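Local coordinates for protein 16.4 kDa salivary peptide (Culex quinquefasciatus, PDB 7KC8) that is of unknown function but adopts a ricin-like beta-trefoil fold in mosquito saliva and may bind sugars, at residues W41-S46 with Y50-R55; R30-G35 with E59-E64. One frame throughout, in Å; residues are numbered along the deposited sequence.

Contact 1 (W41-S46 with Y50-R55)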
loop_
_atom_site.group_PDB
_atom_site.type_symbol
_atom_site.label_atom_id
_atom_site.label_comp_id
_atom_site.label_asym_id
_atom_site.label_seq_id
_atom_site.Cartn_x
_atom_site.Cartn_y
_atom_site.Cartn_z
ATOM N N TRP A 41 -6.116 0.190 6.939
ATOM C CA TRP A 41 -6.082 -0.576 5.702
ATOM C C TRP A 41 -6.325 -2.043 6.008
ATOM O O TRP A 41 -6.181 -2.489 7.144
ATOM C CB TRP A 41 -4.740 -0.433 4.988
ATOM C CG TRP A 41 -4.469 0.936 4.514
ATOM C CD1 TRP A 41 -3.951 1.977 5.244
ATOM C CD2 TRP A 41 -4.693 1.439 3.200
ATOM N NE1 TRP A 41 -3.847 3.094 4.458
ATOM C CE2 TRP A 41 -4.293 2.792 3.197
ATOM C CE3 TRP A 41 -5.199 0.881 2.024
ATOM C CZ2 TRP A 41 -4.391 3.595 2.069
ATOM C CZ3 TRP A 41 -5.283 1.683 0.889
ATOM C CH2 TRP A 41 -4.875 3.024 0.922
ATOM N N VAL A 42 -6.663 -2.810 4.979
ATOM C CA VAL A 42 -6.891 -4.239 5.144
ATOM C C VAL A 42 -5.931 -5.019 4.258
ATOM O O VAL A 42 -5.835 -4.766 3.054
ATOM C CB VAL A 42 -8.348 -4.616 4.845
ATOM C CG1 VAL A 42 -8.548 -6.118 5.057
ATOM C CG2 VAL A 42 -9.269 -3.823 5.736
ATOM N N ILE A 43 -5.229 -5.965 4.858
ATOM C CA ILE A 43 -4.381 -6.903 4.138
ATOM C C ILE A 43 -5.159 -8.204 3.972
ATOM O O ILE A 43 -5.576 -8.815 4.963
ATOM C CB ILE A 43 -3.060 -7.145 4.885
ATOM C CG1 ILE A 43 -2.197 -5.880 4.890
ATOM C CG2 ILE A 43 -2.322 -8.340 4.277
ATOM C CD1 ILE A 43 -0.983 -5.957 5.799
ATOM N N GLU A 44 -5.357 -8.631 2.729
ATOM C CA GLU A 44 -6.036 -9.883 2.411
ATOM C C GLU A 44 -5.057 -10.823 1.723
ATOM O O GLU A 44 -4.283 -10.393 0.866
ATOM C CB GLU A 44 -7.238 -9.654 1.502
ATOM C CG GLU A 44 -8.245 -8.649 2.038
ATOM C CD GLU A 44 -9.326 -8.304 1.020
ATOM O OE1 GLU A 44 -9.269 -8.830 -0.112
ATOM O OE2 GLU A 44 -10.228 -7.505 1.349
ATOM N N LYS A 45 -5.072 -12.098 2.114
ATOM C CA LYS A 45 -4.250 -13.082 1.424
ATOM C C LYS A 45 -4.764 -13.252 0.007
ATOM O O LYS A 45 -5.968 -13.192 -0.240
ATOM C CB LYS A 45 -4.251 -14.434 2.154
ATOM C CG LYS A 45 -3.147 -14.571 3.211
ATOM C CD LYS A 45 -2.711 -16.029 3.432
ATOM C CE LYS A 45 -1.807 -16.509 2.296
ATOM N NZ LYS A 45 -1.728 -17.998 2.187
ATOM N N SER A 46 -3.830 -13.340 -0.944
ATOM C CA SER A 46 -4.150 -13.592 -2.374
ATOM C C SER A 46 -3.110 -14.578 -2.909
ATOM O O SER A 46 -2.070 -14.140 -3.377
ATOM C CB SER A 46 -4.194 -12.340 -3.191
ATOM O OG SER A 46 -4.753 -12.603 -4.465
ATOM N N TYR A 50 -0.406 -11.041 -1.555
ATOM C CA TYR A 50 -1.484 -10.328 -0.817
ATOM C C TYR A 50 -2.091 -9.153 -1.585
ATOM O O TYR A 50 -1.424 -8.620 -2.463
ATOM C CB TYR A 50 -0.925 -9.701 0.467
ATOM C CG TYR A 50 -0.326 -10.652 1.474
ATOM C CD1 TYR A 50 -1.113 -11.261 2.434
ATOM C CD2 TYR A 50 1.029 -10.940 1.472
ATOM C CE1 TYR A 50 -0.571 -12.133 3.365
ATOM C CE2 TYR A 50 1.585 -11.817 2.388
ATOM C CZ TYR A 50 0.781 -12.416 3.340
ATOM O OH TYR A 50 1.318 -13.278 4.252
ATOM N N LYS A 51 -3.336 -8.782 -1.281
ATOM C CA LYS A 51 -4.002 -7.607 -1.808
ATOM C C LYS A 51 -4.284 -6.679 -0.641
ATOM O O LYS A 51 -4.299 -7.098 0.518
ATOM C CB LYS A 51 -5.286 -7.981 -2.569
ATOM C CG LYS A 51 -4.978 -8.628 -3.927
ATOM C CD LYS A 51 -6.166 -9.330 -4.581
ATOM C CE LYS A 51 -7.155 -8.348 -5.184
ATOM N NZ LYS A 51 -7.964 -9.002 -6.259
ATOM N N ILE A 52 -4.435 -5.396 -0.946
ATOM C CA ILE A 52 -4.507 -4.368 0.082
ATOM C C ILE A 52 -5.621 -3.409 -0.298
ATOM O O ILE A 52 -5.745 -3.025 -1.464
ATOM C CB ILE A 52 -3.159 -3.630 0.249
ATOM C CG1 ILE A 52 -2.048 -4.607 0.676
ATOM C CG2 ILE A 52 -3.273 -2.470 1.248
ATOM C CD1 ILE A 52 -0.652 -3.963 0.811
ATOM N N ARG A 53 -6.454 -3.055 0.674
ATOM C CA ARG A 53 -7.577 -2.152 0.478
ATOM C C ARG A 53 -7.764 -1.325 1.736
ATOM O O ARG A 53 -7.426 -1.776 2.838
ATOM C CB ARG A 53 -8.882 -2.903 0.168
ATOM C CG ARG A 53 -9.186 -3.997 1.177
ATOM C CD ARG A 53 -10.648 -4.369 1.185
ATOM N NE ARG A 53 -11.461 -3.282 1.695
ATOM C CZ ARG A 53 -12.779 -3.344 1.837
ATOM N NH1 ARG A 53 -13.425 -4.452 1.514
ATOM N NH2 ARG A 53 -13.455 -2.299 2.303
ATOM N N PRO A 54 -8.281 -0.110 1.610
ATOM C CA PRO A 54 -8.601 0.657 2.809
ATOM C C PRO A 54 -9.809 0.046 3.496
ATOM O O PRO A 54 -10.653 -0.589 2.860
ATOM C CB PRO A 54 -8.899 2.057 2.268
ATOM C CG PRO A 54 -9.351 1.829 0.894
ATOM C CD PRO A 54 -8.620 0.623 0.382
ATOM N N ARG A 55 -9.878 0.250 4.814
ATOM C CA ARG A 55 -10.935 -0.365 5.610
ATOM C C ARG A 55 -12.322 0.030 5.113
ATOM O O ARG A 55 -13.250 -0.786 5.154
ATOM C CB ARG A 55 -10.781 0.010 7.089
ATOM C CG ARG A 55 -11.772 -0.714 8.018
ATOM C CD ARG A 55 -11.719 -0.230 9.462
ATOM N NE ARG A 55 -12.002 1.198 9.593
ATOM C CZ ARG A 55 -13.221 1.723 9.630
ATOM N NH1 ARG A 55 -14.282 0.943 9.537
ATOM N NH2 ARG A 55 -13.384 3.031 9.752
#
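W41 and P54 open the interface as ring against ring: CB of P54 lies over the six-membered ring of W41, 4.1 Å from its centroid and offset toward the rim, a CH-pi contact. CD of the same proline comes within 3.5 Å of W41 CZ3, so the pyrrolidine covers one side of the indole's benzene part. Antiparallel pairing runs on from here, with E44 N to K51 O (2.9 Å) and K51 N to E44 O (2.8 Å) closing a hydrogen-bonded pair. On the face carrying I43 and I52, the CG2 branch of I43, anti to its backbone N, pushes obliquely against Y50 CD1 at 3.7 Å. K45 CG comes obliquely to CE1 of the Y50 ring, 3.6 Å away, one atom further along than I43 CG2. Across the sheet, R53 folds its CG over V42 CB, then bends at chi3 (-68°) to send NE back to its neighbour's carbonyl, P54 O, at 3.0 Å. E44 OE2 nudges R53 CD, while E44 OE1 is hydrogen-bonded to Y60 OH and R53 NH2 reaches V139 O. W41 and I43 pack on strand 8-12, and I52 leads to strand 60-63 on the hairpin's other flank.

Contact 2 (R30-G35 with E59-E64)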
loop_
_atom_site.group_PDB
_atom_site.type_symbol
_atom_site.label_atom_id
_atom_site.label_comp_id
_atom_site.label_asym_id
_atom_site.label_seq_id
_atom_site.Cartn_x
_atom_site.Cartn_y
_atom_site.Cartn_z
ATOM N N ARG A 30 -8.338 6.482 -6.746
ATOM C CA ARG A 30 -8.250 7.355 -5.546
ATOM C C ARG A 30 -6.783 7.671 -5.256
ATOM O O ARG A 30 -6.025 6.735 -5.071
ATOM C CB ARG A 30 -8.899 6.727 -4.318
ATOM C CG ARG A 30 -8.891 7.618 -3.086
ATOM C CD ARG A 30 -9.711 7.039 -1.952
ATOM N NE ARG A 30 -11.030 6.635 -2.405
ATOM C CZ ARG A 30 -12.152 7.291 -2.146
ATOM N NH1 ARG A 30 -12.127 8.392 -1.418
ATOM N NH2 ARG A 30 -13.299 6.837 -2.610
ATOM N N LYS A 31 -6.451 8.949 -5.115
ATOM C CA LYS A 31 -5.071 9.383 -4.936
ATOM C C LYS A 31 -4.617 9.205 -3.493
ATOM O O LYS A 31 -5.391 9.379 -2.544
ATOM C CB LYS A 31 -4.907 10.846 -5.355
ATOM N N LEU A 32 -3.347 8.856 -3.332
ATOM C CA LEU A 32 -2.762 8.617 -2.024
ATOM C C LEU A 32 -1.632 9.606 -1.785
ATOM O O LEU A 32 -1.099 10.213 -2.722
ATOM C CB LEU A 32 -2.228 7.178 -1.903
ATOM C CG LEU A 32 -3.138 6.039 -2.375
ATOM C CD1 LEU A 32 -2.417 4.695 -2.252
ATOM C CD2 LEU A 32 -4.405 6.034 -1.568
ATOM N N TYR A 33 -1.267 9.752 -0.516
ATOM C CA TYR A 33 -0.110 10.558 -0.163
ATOM C C TYR A 33 0.366 10.130 1.213
ATOM O O TYR A 33 -0.396 9.577 2.010
ATOM C CB TYR A 33 -0.423 12.068 -0.187
ATOM C CG TYR A 33 -1.494 12.465 0.798
ATOM C CD1 TYR A 33 -2.841 12.387 0.448
ATOM C CD2 TYR A 33 -1.174 12.874 2.088
ATOM C CE1 TYR A 33 -3.830 12.726 1.338
ATOM C CE2 TYR A 33 -2.172 13.218 2.999
ATOM C CZ TYR A 33 -3.494 13.139 2.609
ATOM O OH TYR A 33 -4.498 13.471 3.476
ATOM N N GLY A 34 1.640 10.405 1.478
ATOM C CA GLY A 34 2.174 10.261 2.818
ATOM C C GLY A 34 1.600 11.324 3.734
ATOM O O GLY A 34 1.815 12.529 3.512
ATOM N N GLY A 35 0.862 10.900 4.756
ATOM C CA GLY A 35 0.322 11.807 5.745
ATOM C C GLY A 35 0.588 11.291 7.145
ATOM O O GLY A 35 1.183 10.227 7.334
ATOM N N GLU A 59 -11.633 -0.776 -2.621
ATOM C CA GLU A 59 -10.765 -0.331 -3.712
ATOM C C GLU A 59 -9.358 -0.853 -3.470
ATOM O O GLU A 59 -8.771 -0.601 -2.412
ATOM C CB GLU A 59 -10.717 1.197 -3.820
ATOM C CG GLU A 59 -12.059 1.893 -3.689
ATOM C CD GLU A 59 -11.910 3.390 -3.532
ATOM O OE1 GLU A 59 -10.763 3.868 -3.546
ATOM O OE2 GLU A 59 -12.926 4.095 -3.384
ATOM N N TYR A 60 -8.795 -1.541 -4.446
ATOM C CA TYR A 60 -7.561 -2.266 -4.206
ATOM C C TYR A 60 -6.346 -1.442 -4.594
ATOM O O TYR A 60 -6.277 -0.911 -5.709
ATOM C CB TYR A 60 -7.573 -3.605 -4.937
ATOM C CG TYR A 60 -8.353 -4.594 -4.129
ATOM C CD1 TYR A 60 -7.910 -4.969 -2.868
ATOM C CD2 TYR A 60 -9.560 -5.112 -4.588
ATOM C CE1 TYR A 60 -8.623 -5.853 -2.096
ATOM C CE2 TYR A 60 -10.284 -6.005 -3.813
ATOM C CZ TYR A 60 -9.811 -6.372 -2.569
ATOM O OH TYR A 60 -10.523 -7.260 -1.789
ATOM N N LEU A 61 -5.402 -1.342 -3.660
ATOM C CA LEU A 61 -4.092 -0.747 -3.915
ATOM C C LEU A 61 -3.464 -1.344 -5.163
ATOM O O LEU A 61 -3.405 -2.565 -5.319
ATOM C CB LEU A 61 -3.170 -0.992 -2.713
ATOM C CG LEU A 61 -1.936 -0.098 -2.596
ATOM C CD1 LEU A 61 -2.415 1.278 -2.235
ATOM C CD2 LEU A 61 -0.936 -0.627 -1.577
ATOM N N TYR A 62 -2.977 -0.482 -6.047
ATOM C CA TYR A 62 -2.312 -0.957 -7.255
ATOM C C TYR A 62 -1.294 0.071 -7.701
ATOM O O TYR A 62 -1.246 1.193 -7.191
ATOM C CB TYR A 62 -3.287 -1.232 -8.389
ATOM C CG TYR A 62 -3.759 0.022 -9.092
ATOM C CD1 TYR A 62 -4.561 0.949 -8.438
ATOM C CD2 TYR A 62 -3.406 0.277 -10.410
ATOM C CE1 TYR A 62 -4.994 2.088 -9.073
ATOM C CE2 TYR A 62 -3.838 1.420 -11.054
ATOM C CZ TYR A 62 -4.635 2.325 -10.382
ATOM O OH TYR A 62 -5.073 3.465 -11.026
ATOM N N ALA A 63 -0.481 -0.335 -8.675
ATOM C CA ALA A 63 0.592 0.487 -9.209
ATOM C C ALA A 63 0.298 0.827 -10.662
ATOM O O ALA A 63 -0.135 -0.027 -11.431
ATOM C CB ALA A 63 1.946 -0.226 -9.094
ATOM N N GLU A 64 0.541 2.074 -11.028
ATOM C CA GLU A 64 0.306 2.514 -12.393
ATOM C C GLU A 64 1.273 1.838 -13.363
ATOM O O GLU A 64 2.286 1.254 -12.971
ATOM C CB GLU A 64 0.427 4.033 -12.492
ATOM C CG GLU A 64 -0.855 4.764 -12.116
ATOM C CD GLU A 64 -1.972 4.569 -13.147
ATOM O OE1 GLU A 64 -1.704 4.024 -14.249
ATOM O OE2 GLU A 64 -3.125 4.960 -12.850
#
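R30 and E59 make the closest backbone approach of the two segments, yet their CA atoms stand 8.3 Å apart, too far for strand pairing, so side chains alone bridge the gap. The guanidinium of R30 takes the E59 carboxylate side-on: NE donates to OE1 at 3.0 Å and NH2 to OE2 at 2.9 Å, with N-H...O angles of 159° and 151°. Both oxygens are met on their syn sides and the two flat groups lie 29° apart, which makes a nearly coplanar bidentate salt bridge; a weak third bond from NE to OE2 (3.3 Å) falls between them. The R30 side chain starts with CG anti to the backbone N and turns at chi3, which brings NE and NH2 round to the carboxylate, whereas E59 comes out straight beyond CG and meets the arginine at about a right angle. In the beta-trefoil, strand 72-77 pairs with both strand 29-35 and strand 60-63, and its T76 gives OE1 of E59 a second hydrogen bond. R30 NH1 in turn bonds W22 O, and Y57 offers the arginine a cation-pi contact. Burial alone would cost both charges their solvation; the pairing, together with T76 and W22 O, probably keeps both groups ionised. Further along, the segments touch once more through leucine branches: L32 CD1 meets L61 CD1 at 3.4 Å, tighter than usual for two methyl groups, the side chains lying slantwise to one another. L32 also packs on I19 and M21 of strand 17-21, and L61 on V74 of strand 72-77 and on I52.

How the contacts relate
Contact 1 joins two adjacent strands of a hairpin and is partly buried, with K45 at its exposed rim, while E44 and K51 both turn to Y60; contact 2 is more fully buried and spans strands that are not paired with one another. Their chemistry follows: a ladder of backbone hydrogen bonds with side chains on both faces, 706 Å² buried between the segments in all, for 41-46 with 50-55, against 160 Å² resting on one salt bridge and one leucine pair for 30-35 with 59-64. The two meet directly, their centres about 12 Å apart. I52 O probably bonds the backbone N of L61, so strand 60-63 borders the hairpin as well as taking part in contact 2.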